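Local atomic coordinates of Ctr9 protein (Myceliophthora thermophila, PDB entry 6AF0), a protein that probably associates with RNA polymerase II as the TPR-repeat scaffold subunit of the Paf1 complex, this chain being its long helical-repeat part. Residues Tyr95-Val105 and Lys116-Ala125; Asp261-Leu271 and Ser302-Thr312. One frame throughout, in Å; residues are numbered along the deposited sequence.

Interaction 1: Tyr95-Val105 and Lys116-Ala125; sequences YLWKSREAPRV and KTKEYYLQLA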
loop_
_atom_site.group_PDB
_atom_site.type_symbol
_atom_site.label_atom_id
_atom_site.label_comp_id
_atom_site.label_asym_id
_atom_site.label_seq_id
_atom_site.Cartn_x
_atom_site.Cartn_y
_atom_site.Cartn_z
ATOM N N TYR A 95 -12.076 -54.216 -10.145
ATOM C CA TYR A 95 -12.843 -52.971 -10.250
ATOM C C TYR A 95 -12.086 -51.825 -9.627
ATOM O O TYR A 95 -12.308 -50.673 -9.984
ATOM C CB TYR A 95 -14.227 -53.075 -9.580
ATOM C CG TYR A 95 -15.314 -53.676 -10.448
ATOM C CD1 TYR A 95 -15.291 -53.515 -11.825
ATOM C CD2 TYR A 95 -16.379 -54.377 -9.894
ATOM C CE1 TYR A 95 -16.272 -54.050 -12.631
ATOM C CE2 TYR A 95 -17.370 -54.915 -10.701
ATOM C CZ TYR A 95 -17.306 -54.743 -12.079
ATOM O OH TYR A 95 -18.244 -55.238 -12.968
ATOM N N LEU A 96 -11.221 -52.141 -8.665
ATOM C CA LEU A 96 -10.300 -51.150 -8.125
ATOM C C LEU A 96 -9.234 -50.824 -9.175
ATOM O O LEU A 96 -8.982 -49.649 -9.441
ATOM C CB LEU A 96 -9.690 -51.601 -6.799
ATOM C CG LEU A 96 -10.714 -51.776 -5.684
ATOM C CD1 LEU A 96 -10.054 -52.253 -4.403
ATOM C CD2 LEU A 96 -11.482 -50.496 -5.405
ATOM N N TRP A 97 -8.645 -51.840 -9.802
ATOM C CA TRP A 97 -7.710 -51.573 -10.890
ATOM C C TRP A 97 -8.349 -50.622 -11.903
ATOM O O TRP A 97 -7.912 -49.475 -12.045
ATOM C CB TRP A 97 -7.257 -52.858 -11.568
ATOM C CG TRP A 97 -6.341 -52.661 -12.715
ATOM C CD1 TRP A 97 -6.557 -51.908 -13.842
ATOM C CD2 TRP A 97 -5.076 -53.273 -12.885
ATOM N NE1 TRP A 97 -5.481 -52.000 -14.688
ATOM C CE2 TRP A 97 -4.556 -52.836 -14.124
ATOM C CE3 TRP A 97 -4.319 -54.142 -12.107
ATOM C CZ2 TRP A 97 -3.306 -53.244 -14.601
ATOM C CZ3 TRP A 97 -3.070 -54.551 -12.581
ATOM C CH2 TRP A 97 -2.577 -54.099 -13.818
ATOM N N LYS A 98 -9.398 -51.082 -12.577
ATOM C CA LYS A 98 -10.080 -50.279 -13.590
ATOM C C LYS A 98 -10.359 -48.900 -13.057
ATOM O O LYS A 98 -10.223 -47.933 -13.775
ATOM C CB LYS A 98 -11.389 -50.936 -14.070
ATOM C CG LYS A 98 -11.186 -52.075 -15.071
ATOM C CD LYS A 98 -10.447 -51.666 -16.351
ATOM C CE LYS A 98 -11.232 -50.633 -17.160
ATOM N NZ LYS A 98 -10.453 -50.020 -18.273
ATOM N N SER A 99 -10.731 -48.821 -11.788
ATOM C CA SER A 99 -10.916 -47.533 -11.111
ATOM C C SER A 99 -9.697 -46.650 -11.241
ATOM O O SER A 99 -9.828 -45.455 -11.555
ATOM C CB SER A 99 -11.221 -47.735 -9.623
ATOM O OG SER A 99 -10.792 -46.634 -8.840
ATOM N N ARG A 100 -8.522 -47.234 -10.991
ATOM C CA ARG A 100 -7.279 -46.473 -10.982
ATOM C C ARG A 100 -6.990 -45.820 -12.342
ATOM O O ARG A 100 -6.754 -44.620 -12.413
ATOM C CB ARG A 100 -6.107 -47.342 -10.517
ATOM C CG ARG A 100 -6.156 -47.667 -9.029
ATOM C CD ARG A 100 -4.871 -48.298 -8.496
ATOM N NE ARG A 100 -5.171 -48.974 -7.236
ATOM C CZ ARG A 100 -5.467 -50.269 -7.109
ATOM N NH1 ARG A 100 -5.461 -51.104 -8.161
ATOM N NH2 ARG A 100 -5.749 -50.735 -5.898
ATOM N N GLU A 101 -7.054 -46.601 -13.413
ATOM C CA GLU A 101 -6.848 -46.090 -14.773
ATOM C C GLU A 101 -8.003 -45.222 -15.352
ATOM O O GLU A 101 -7.894 -44.678 -16.451
ATOM C CB GLU A 101 -6.574 -47.266 -15.708
ATOM C CG GLU A 101 -5.200 -47.899 -15.525
ATOM C CD GLU A 101 -4.936 -49.035 -16.505
ATOM O OE1 GLU A 101 -5.725 -49.221 -17.460
ATOM O OE2 GLU A 101 -3.935 -49.758 -16.324
ATOM N N ALA A 102 -9.098 -45.077 -14.611
ATOM C CA ALA A 102 -10.261 -44.311 -15.073
ATOM C C ALA A 102 -10.052 -42.776 -15.057
ATOM O O ALA A 102 -9.065 -42.281 -14.527
ATOM C CB ALA A 102 -11.471 -44.678 -14.221
ATOM N N PRO A 103 -10.989 -42.018 -15.653
ATOM C CA PRO A 103 -11.055 -40.552 -15.534
ATOM C C PRO A 103 -12.060 -40.040 -14.508
ATOM O O PRO A 103 -13.051 -40.699 -14.235
ATOM C CB PRO A 103 -11.533 -40.128 -16.909
ATOM C CG PRO A 103 -12.433 -41.250 -17.323
ATOM C CD PRO A 103 -11.859 -42.508 -16.737
ATOM N N ARG A 104 -11.799 -38.862 -13.955
ATOM C CA ARG A 104 -12.759 -38.172 -13.110
ATOM C C ARG A 104 -14.061 -38.013 -13.875
ATOM O O ARG A 104 -15.112 -38.459 -13.422
ATOM C CB ARG A 104 -12.250 -36.783 -12.728
ATOM C CG ARG A 104 -11.617 -36.657 -11.349
ATOM C CD ARG A 104 -11.511 -35.181 -10.952
ATOM N NE ARG A 104 -10.714 -34.980 -9.744
ATOM C CZ ARG A 104 -11.150 -35.093 -8.482
ATOM N NH1 ARG A 104 -12.411 -35.426 -8.225
ATOM N NH2 ARG A 104 -10.321 -34.872 -7.457
ATOM N N VAL A 105 -13.988 -37.369 -15.036
ATOM C CA VAL A 105 -15.152 -37.260 -15.925
ATOM C C VAL A 105 -14.744 -37.566 -17.371
ATOM O O VAL A 105 -13.587 -37.351 -17.759
ATOM C CB VAL A 105 -15.819 -35.868 -15.843
ATOM C CG1 VAL A 105 -17.246 -35.937 -16.366
ATOM C CG2 VAL A 105 -15.826 -35.347 -14.414
ATOM N N LYS A 116 -17.792 -44.094 -17.705
ATOM C CA LYS A 116 -16.709 -45.061 -17.469
ATOM C C LYS A 116 -15.840 -44.554 -16.320
ATOM O O LYS A 116 -14.721 -45.028 -16.112
ATOM C CB LYS A 116 -15.859 -45.184 -18.732
ATOM C CG LYS A 116 -16.169 -44.094 -19.757
ATOM C CD LYS A 116 -15.526 -44.340 -21.107
ATOM C CE LYS A 116 -16.562 -44.259 -22.223
ATOM N NZ LYS A 116 -16.209 -45.137 -23.372
ATOM N N THR A 117 -16.387 -43.583 -15.581
ATOM C CA THR A 117 -15.634 -42.775 -14.647
ATOM C C THR A 117 -15.137 -43.573 -13.453
ATOM O O THR A 117 -15.535 -44.709 -13.220
ATOM C CB THR A 117 -16.485 -41.592 -14.127
ATOM O OG1 THR A 117 -17.726 -42.080 -13.598
ATOM C CG2 THR A 117 -16.763 -40.599 -15.245
ATOM N N LYS A 118 -14.264 -42.942 -12.688
ATOM C CA LYS A 118 -13.732 -43.540 -11.489
ATOM C C LYS A 118 -14.862 -43.935 -10.594
ATOM O O LYS A 118 -14.875 -45.037 -10.062
ATOM C CB LYS A 118 -12.891 -42.563 -10.695
ATOM C CG LYS A 118 -11.993 -41.692 -11.531
ATOM C CD LYS A 118 -10.724 -41.323 -10.794
ATOM C CE LYS A 118 -9.543 -41.630 -11.685
ATOM N NZ LYS A 118 -8.315 -41.691 -10.872
ATOM N N GLU A 119 -15.806 -43.021 -10.401
ATOM C CA GLU A 119 -16.902 -43.284 -9.472
ATOM C C GLU A 119 -17.767 -44.444 -9.937
ATOM O O GLU A 119 -18.426 -45.100 -9.132
ATOM C CB GLU A 119 -17.774 -42.049 -9.242
ATOM C CG GLU A 119 -18.603 -42.126 -7.948
ATOM C CD GLU A 119 -17.791 -41.894 -6.665
ATOM O OE1 GLU A 119 -16.887 -41.025 -6.667
ATOM O OE2 GLU A 119 -18.062 -42.575 -5.638
ATOM N N TYR A 120 -17.772 -44.683 -11.236
ATOM C CA TYR A 120 -18.455 -45.836 -11.785
ATOM C C TYR A 120 -17.844 -47.153 -11.288
ATOM O O TYR A 120 -18.544 -47.987 -10.685
ATOM C CB TYR A 120 -18.405 -45.765 -13.303
ATOM C CG TYR A 120 -18.981 -46.963 -13.988
ATOM C CD1 TYR A 120 -20.353 -47.180 -13.994
ATOM C CD2 TYR A 120 -18.160 -47.874 -14.636
ATOM C CE1 TYR A 120 -20.893 -48.277 -14.622
ATOM C CE2 TYR A 120 -18.693 -48.977 -15.264
ATOM C CZ TYR A 120 -20.058 -49.166 -15.257
ATOM O OH TYR A 120 -20.582 -50.260 -15.879
ATOM N N TYR A 121 -16.546 -47.325 -11.535
ATOM C CA TYR A 121 -15.806 -48.512 -11.072
ATOM C C TYR A 121 -15.812 -48.639 -9.525
ATOM O O TYR A 121 -15.858 -49.744 -8.969
ATOM C CB TYR A 121 -14.375 -48.503 -11.620
ATOM C CG TYR A 121 -14.297 -48.606 -13.124
ATOM C CD1 TYR A 121 -14.807 -49.712 -13.790
ATOM C CD2 TYR A 121 -13.706 -47.607 -13.884
ATOM C CE1 TYR A 121 -14.740 -49.814 -15.176
ATOM C CE2 TYR A 121 -13.631 -47.705 -15.265
ATOM C CZ TYR A 121 -14.152 -48.806 -15.906
ATOM O OH TYR A 121 -14.068 -48.880 -17.275
ATOM N N LEU A 122 -15.785 -47.504 -8.840
ATOM C CA LEU A 122 -15.822 -47.505 -7.384
ATOM C C LEU A 122 -17.116 -48.098 -6.896
ATOM O O LEU A 122 -17.113 -49.042 -6.129
ATOM C CB LEU A 122 -15.626 -46.097 -6.817
ATOM C CG LEU A 122 -14.202 -45.775 -6.341
ATOM C CD1 LEU A 122 -13.149 -46.030 -7.403
ATOM C CD2 LEU A 122 -14.104 -44.336 -5.891
ATOM N N GLN A 123 -18.224 -47.556 -7.370
ATOM C CA GLN A 123 -19.533 -48.061 -7.004
ATOM C C GLN A 123 -19.667 -49.538 -7.374
ATOM O O GLN A 123 -20.192 -50.324 -6.595
ATOM C CB GLN A 123 -20.610 -47.245 -7.694
ATOM C CG GLN A 123 -22.028 -47.579 -7.253
ATOM C CD GLN A 123 -23.101 -46.897 -8.096
ATOM O OE1 GLN A 123 -24.247 -46.783 -7.658
ATOM N NE2 GLN A 123 -22.742 -46.438 -9.309
ATOM N N LEU A 124 -19.183 -49.928 -8.549
ATOM C CA LEU A 124 -19.216 -51.352 -8.926
ATOM C C LEU A 124 -18.401 -52.231 -7.967
ATOM O O LEU A 124 -18.802 -53.340 -7.610
ATOM C CB LEU A 124 -18.719 -51.550 -10.348
ATOM C CG LEU A 124 -19.667 -51.116 -11.466
ATOM C CD1 LEU A 124 -18.971 -51.282 -12.808
ATOM C CD2 LEU A 124 -20.972 -51.902 -11.452
ATOM N N ALA A 125 -17.246 -51.724 -7.562
ATOM C CA ALA A 125 -16.406 -52.394 -6.587
ATOM C C ALA A 125 -17.123 -52.538 -5.256
ATOM O O ALA A 125 -16.989 -53.553 -4.590
ATOM C CB ALA A 125 -15.113 -51.619 -6.393
#
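Tyr121, which gives the largest area to this contact, lays its ring against Lys98 of the preceding helix and Ala102 in the loop that follows it. The CB of Lys98 stands over one face, 3.6 Å from the Tyr121 ring centroid and 11° off the normal, while Ala102 CB meets the ring edge, 3.7 Å from Tyr121 CD2. Turning CG beside the backbone N and anti to the carbonyl carbon (chi1 -64°) carries the ring to this place, and Tyr120 CD2 lies over the rim of its other face. Replacing Tyr121 by alanine would strip away the ring, and would probably leave Lys98 CB without the face it rests on and Ala102 CB without the edge beside it, opening a gap between the helices.

Tyr95 makes the reciprocal CH-pi contact, its ring centroid 3.7 Å from Leu124 CB; the small methyl of Ala125 lets the two helices draw close, 3.6 Å from its CB to Tyr95 CB. A flat aromatic suits both positions because it covers a wide area in a narrow space. Lys118 closes the end of the pair. Its backbone N, in the first helical turn and so without an acceptor one turn earlier in the helix, donates to Pro103 O (3.0 Å, N-H...O angle 152°), and its aliphatic chain runs past Ala102 and Pro103, leading NZ to a long, weak ion pair with Asp341.

Helices 82-101 and 118-135 thus form an antiparallel hairpin, the axes of their short segments approaching to 8.1 Å. Helix 63-76 packs on Tyr95 and Lys98, helix 140-155 covers Leu96 and Ala125, and Arg100 turns outward to a salt bridge with an acidic side chain of another protein's chain.

Interaction 2: Asp261-Leu271 and Ser302-Thr312; sequences DSKHANILLGL and SFKLDKNLPLT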
loop_
_atom_site.group_PDB
_atom_site.type_symbol
_atom_site.label_atom_id
_atom_site.label_comp_id
_atom_site.label_asym_id
_atom_site.label_seq_id
_atom_site.Cartn_x
_atom_site.Cartn_y
_atom_site.Cartn_z
ATOM N N ASP A 261 13.074 -47.860 -13.269
ATOM C CA ASP A 261 11.824 -47.607 -13.958
ATOM C C ASP A 261 10.598 -47.462 -13.037
ATOM O O ASP A 261 9.476 -47.709 -13.471
ATOM C CB ASP A 261 11.597 -48.688 -15.003
ATOM C CG ASP A 261 12.682 -48.686 -16.070
ATOM O OD1 ASP A 261 12.952 -47.597 -16.612
ATOM O OD2 ASP A 261 13.276 -49.758 -16.355
ATOM N N SER A 262 10.800 -47.028 -11.792
ATOM C CA SER A 262 9.686 -46.661 -10.932
ATOM C C SER A 262 9.201 -45.271 -11.333
ATOM O O SER A 262 9.841 -44.254 -11.051
ATOM C CB SER A 262 10.112 -46.686 -9.470
ATOM O OG SER A 262 9.033 -46.333 -8.622
ATOM N N LYS A 263 8.061 -45.243 -12.004
ATOM C CA LYS A 263 7.482 -44.005 -12.519
ATOM C C LYS A 263 7.110 -42.932 -11.473
ATOM O O LYS A 263 7.005 -41.758 -11.825
ATOM C CB LYS A 263 6.257 -44.323 -13.364
ATOM C CG LYS A 263 5.076 -44.852 -12.581
ATOM C CD LYS A 263 3.910 -45.163 -13.507
ATOM C CE LYS A 263 2.765 -45.838 -12.743
ATOM N NZ LYS A 263 1.772 -46.500 -13.636
ATOM N N HIS A 264 6.895 -43.319 -10.215
ATOM C CA HIS A 264 6.593 -42.350 -9.152
ATOM C C HIS A 264 7.864 -41.818 -8.456
ATOM O O HIS A 264 7.969 -40.630 -8.164
ATOM C CB HIS A 264 5.631 -42.954 -8.131
ATOM C CG HIS A 264 4.236 -43.142 -8.641
ATOM N ND1 HIS A 264 3.870 -44.220 -9.409
ATOM C CD2 HIS A 264 3.113 -42.395 -8.491
ATOM C CE1 HIS A 264 2.584 -44.133 -9.712
ATOM N NE2 HIS A 264 2.098 -43.037 -9.167
ATOM N N ALA A 265 8.833 -42.685 -8.193
ATOM C CA ALA A 265 10.093 -42.240 -7.577
ATOM C C ALA A 265 10.801 -41.193 -8.424
ATOM O O ALA A 265 11.397 -40.253 -7.902
ATOM C CB ALA A 265 11.029 -43.417 -7.325
ATOM N N ASN A 266 10.765 -41.373 -9.734
ATOM C CA ASN A 266 11.364 -40.395 -10.624
ATOM C C ASN A 266 10.743 -38.985 -10.441
ATOM O O ASN A 266 11.458 -37.995 -10.247
ATOM C CB ASN A 266 11.243 -40.869 -12.075
ATOM C CG ASN A 266 12.214 -41.995 -12.427
ATOM O OD1 ASN A 266 11.792 -43.101 -12.774
ATOM N ND2 ASN A 266 13.517 -41.712 -12.379
ATOM N N ILE A 267 9.421 -38.906 -10.485
ATOM C CA ILE A 267 8.740 -37.630 -10.326
ATOM C C ILE A 267 9.128 -36.984 -9.014
ATOM O O ILE A 267 9.524 -35.806 -8.974
ATOM C CB ILE A 267 7.206 -37.780 -10.365
ATOM C CG1 ILE A 267 6.754 -38.291 -11.712
ATOM C CG2 ILE A 267 6.533 -36.431 -10.201
ATOM C CD1 ILE A 267 7.224 -37.417 -12.863
ATOM N N LEU A 268 9.018 -37.769 -7.953
ATOM C CA LEU A 268 9.233 -37.270 -6.620
ATOM C C LEU A 268 10.641 -36.685 -6.475
ATOM O O LEU A 268 10.817 -35.650 -5.842
ATOM C CB LEU A 268 8.981 -38.389 -5.615
ATOM C CG LEU A 268 7.543 -38.883 -5.540
ATOM C CD1 LEU A 268 7.404 -40.079 -4.603
ATOM C CD2 LEU A 268 6.668 -37.750 -5.066
ATOM N N LEU A 269 11.621 -37.335 -7.098
ATOM C CA LEU A 269 13.001 -36.864 -7.102
ATOM C C LEU A 269 13.140 -35.586 -7.905
ATOM O O LEU A 269 13.747 -34.629 -7.426
ATOM C CB LEU A 269 13.930 -37.929 -7.659
ATOM C CG LEU A 269 15.419 -37.840 -7.319
ATOM C CD1 LEU A 269 15.694 -37.693 -5.836
ATOM C CD2 LEU A 269 16.040 -39.126 -7.821
ATOM N N GLY A 270 12.564 -35.549 -9.103
ATOM C CA GLY A 270 12.422 -34.283 -9.842
ATOM C C GLY A 270 11.770 -33.164 -9.020
ATOM O O GLY A 270 12.107 -31.988 -9.159
ATOM N N LEU A 271 10.842 -33.515 -8.141
ATOM C CA LEU A 271 10.200 -32.486 -7.336
ATOM C C LEU A 271 11.131 -32.015 -6.248
ATOM O O LEU A 271 11.044 -30.867 -5.786
ATOM C CB LEU A 271 8.867 -32.964 -6.751
ATOM C CG LEU A 271 7.807 -33.306 -7.789
ATOM C CD1 LEU A 271 6.606 -33.818 -7.034
ATOM C CD2 LEU A 271 7.435 -32.133 -8.691
ATOM N N SER A 302 10.247 -40.297 -16.128
ATOM C CA SER A 302 8.994 -40.790 -15.585
ATOM C C SER A 302 7.805 -40.705 -16.556
ATOM O O SER A 302 6.853 -41.490 -16.468
ATOM C CB SER A 302 8.659 -40.051 -14.309
ATOM O OG SER A 302 7.282 -40.210 -14.023
ATOM N N PHE A 303 7.869 -39.738 -17.462
ATOM C CA PHE A 303 6.834 -39.523 -18.482
ATOM C C PHE A 303 6.851 -40.536 -19.619
ATOM O O PHE A 303 5.789 -40.895 -20.134
ATOM C CB PHE A 303 6.971 -38.136 -19.104
ATOM C CG PHE A 303 5.841 -37.795 -20.029
ATOM C CD1 PHE A 303 6.035 -37.727 -21.401
ATOM C CD2 PHE A 303 4.563 -37.586 -19.515
ATOM C CE1 PHE A 303 4.978 -37.433 -22.236
ATOM C CE2 PHE A 303 3.504 -37.287 -20.348
ATOM C CZ PHE A 303 3.710 -37.214 -21.710
ATOM N N LYS A 304 8.051 -40.945 -20.030
ATOM C CA LYS A 304 8.225 -42.080 -20.933
ATOM C C LYS A 304 7.587 -43.383 -20.410
ATOM O O LYS A 304 7.083 -44.174 -21.187
ATOM C CB LYS A 304 9.706 -42.330 -21.184
ATOM C CG LYS A 304 10.387 -41.189 -21.894
ATOM C CD LYS A 304 11.789 -41.571 -22.335
ATOM C CE LYS A 304 12.147 -40.891 -23.653
ATOM N NZ LYS A 304 12.120 -39.399 -23.571
ATOM N N LEU A 305 7.627 -43.596 -19.098
ATOM C CA LEU A 305 7.059 -44.795 -18.485
ATOM C C LEU A 305 5.544 -44.751 -18.448
ATOM O O LEU A 305 4.901 -45.774 -18.690
ATOM C CB LEU A 305 7.609 -44.979 -17.078
ATOM C CG LEU A 305 9.140 -45.020 -16.966
ATOM C CD1 LEU A 305 9.625 -44.840 -15.529
ATOM C CD2 LEU A 305 9.656 -46.318 -17.548
ATOM N N ASP A 306 4.982 -43.579 -18.138
ATOM C CA ASP A 306 3.528 -43.368 -18.179
ATOM C C ASP A 306 3.188 -41.964 -18.644
ATOM O O ASP A 306 3.430 -40.992 -17.943
ATOM C CB ASP A 306 2.899 -43.603 -16.812
ATOM C CG ASP A 306 1.376 -43.677 -16.871
ATOM O OD1 ASP A 306 0.836 -43.943 -17.960
ATOM O OD2 ASP A 306 0.706 -43.508 -15.825
ATOM N N LYS A 307 2.612 -41.875 -19.836
ATOM C CA LYS A 307 2.156 -40.606 -20.411
ATOM C C LYS A 307 0.876 -40.079 -19.760
ATOM O O LYS A 307 0.532 -38.913 -19.902
ATOM C CB LYS A 307 1.933 -40.779 -21.910
ATOM C CG LYS A 307 3.217 -40.939 -22.721
ATOM C CD LYS A 307 2.883 -41.261 -24.169
ATOM C CE LYS A 307 4.047 -40.988 -25.103
ATOM N NZ LYS A 307 3.622 -41.174 -26.519
ATOM N N ASN A 308 0.190 -40.952 -19.034
ATOM C CA ASN A 308 -1.091 -40.645 -18.401
ATOM C C ASN A 308 -1.016 -40.387 -16.910
ATOM O O ASN A 308 -2.062 -40.372 -16.253
ATOM C CB ASN A 308 -2.028 -41.830 -18.602
ATOM C CG ASN A 308 -2.149 -42.223 -20.049
ATOM O OD1 ASN A 308 -1.463 -41.670 -20.926
ATOM N ND2 ASN A 308 -3.046 -43.163 -20.319
ATOM N N LEU A 309 0.208 -40.229 -16.390
ATOM C CA LEU A 309 0.456 -40.124 -14.946
ATOM C C LEU A 309 0.333 -38.667 -14.542
ATOM O O LEU A 309 1.171 -37.846 -14.909
ATOM C CB LEU A 309 1.837 -40.671 -14.582
ATOM C CG LEU A 309 2.161 -40.787 -13.093
ATOM C CD1 LEU A 309 1.130 -41.621 -12.364
ATOM C CD2 LEU A 309 3.551 -41.383 -12.907
ATOM N N PRO A 310 -0.720 -38.335 -13.795
ATOM C CA PRO A 310 -1.134 -36.954 -13.534
ATOM C C PRO A 310 -0.048 -36.018 -13.014
ATOM O O PRO A 310 0.233 -34.992 -13.635
ATOM C CB PRO A 310 -2.256 -37.119 -12.504
ATOM C CG PRO A 310 -2.847 -38.460 -12.826
ATOM C CD PRO A 310 -1.683 -39.307 -13.247
ATOM N N LEU A 311 0.563 -36.359 -11.893
ATOM C CA LEU A 311 1.610 -35.510 -11.312
ATOM C C LEU A 311 2.692 -35.204 -12.334
ATOM O O LEU A 311 3.113 -34.080 -12.485
ATOM C CB LEU A 311 2.243 -36.191 -10.097
ATOM C CG LEU A 311 3.078 -35.344 -9.145
ATOM C CD1 LEU A 311 2.210 -34.276 -8.488
ATOM C CD2 LEU A 311 3.724 -36.243 -8.086
ATOM N N THR A 312 3.148 -36.220 -13.033
ATOM C CA THR A 312 4.138 -36.017 -14.073
ATOM C C THR A 312 3.621 -35.029 -15.097
ATOM O O THR A 312 4.299 -34.059 -15.454
ATOM C CB THR A 312 4.457 -37.351 -14.752
ATOM O OG1 THR A 312 4.749 -38.322 -13.733
ATOM C CG2 THR A 312 5.632 -37.206 -15.746
#
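Ile267 and Leu311 run alongside one another, pointing opposite ways, with Ile267 CG2 3.5 Å from Leu311 CD2. The contact belongs to the alpha-solenoid built by this TPR-type protein: the first turns of helix 263-279 pack on the corner where helix 285-305 ends and helix 310-322 begins. Leu271 comes to Leu311 tip to tip, Leu271 CD1 lying 3.9 Å from Leu311 CD2; branched aliphatic groups suit this buried seam, where apolar ends must interlock without asking for polar partners. The chain of another protein packs here too, with an apolar side chain on Leu268 and Leu311 and with backbone on His264 and Leu271.

The type I turn from Asp306 to Leu309 supplies a second group of partners. Leu309 CG is anti to the backbone N (chi1 -173°), which lets its branches reach His264 and Lys263: CD2 sits over the centre of the His264 imidazole, 4.3 Å above its plane. Lys263 is extended beyond CG and runs slantwise across the side chain of Asp306, its CD 3.8 Å from Asp306 CB. Beyond this, its NZ faces Asp306 OD2 at 3.9 Å, a long salt bridge, while the other carboxylate oxygen, OD1, takes a weak bond from Asn308 N inside the turn. Near the solvent-facing margin, Leu305 meets Asp261 at about a right angle, its CD2 3.7 Å from Asp261 OD1.

Ser302 suits its place because it is small enough for its CB to rest near that of Asn266 and still carries a donor for the facing helix. The hydrogen bond from Ser302 OG to Lys263 O is 2.7 Å long, in the carbonyl plane on a lone pair, with a C=O...OG angle of 140°.

How the interactions relate
Both contacts lie in the N-terminal half of the chain, on the same side of its centre, their centres about 21 Å apart and their nearest atoms about 6 Å apart without touching. They share no helix. Interaction 1 is partly buried and joins helices consecutive in sequence, whereas interaction 2 is more deeply buried and sets one helix against the end of the next and the start of the one after. Aromatic faces and a backbone bond at a helix start mark the first; aliphatic packing, a hydroxyl-to-carbonyl bond and a long salt bridge mark the second. Another protein's chain reaches both, through a salt bridge as well as packing at interaction 1, and through packing at interaction 2.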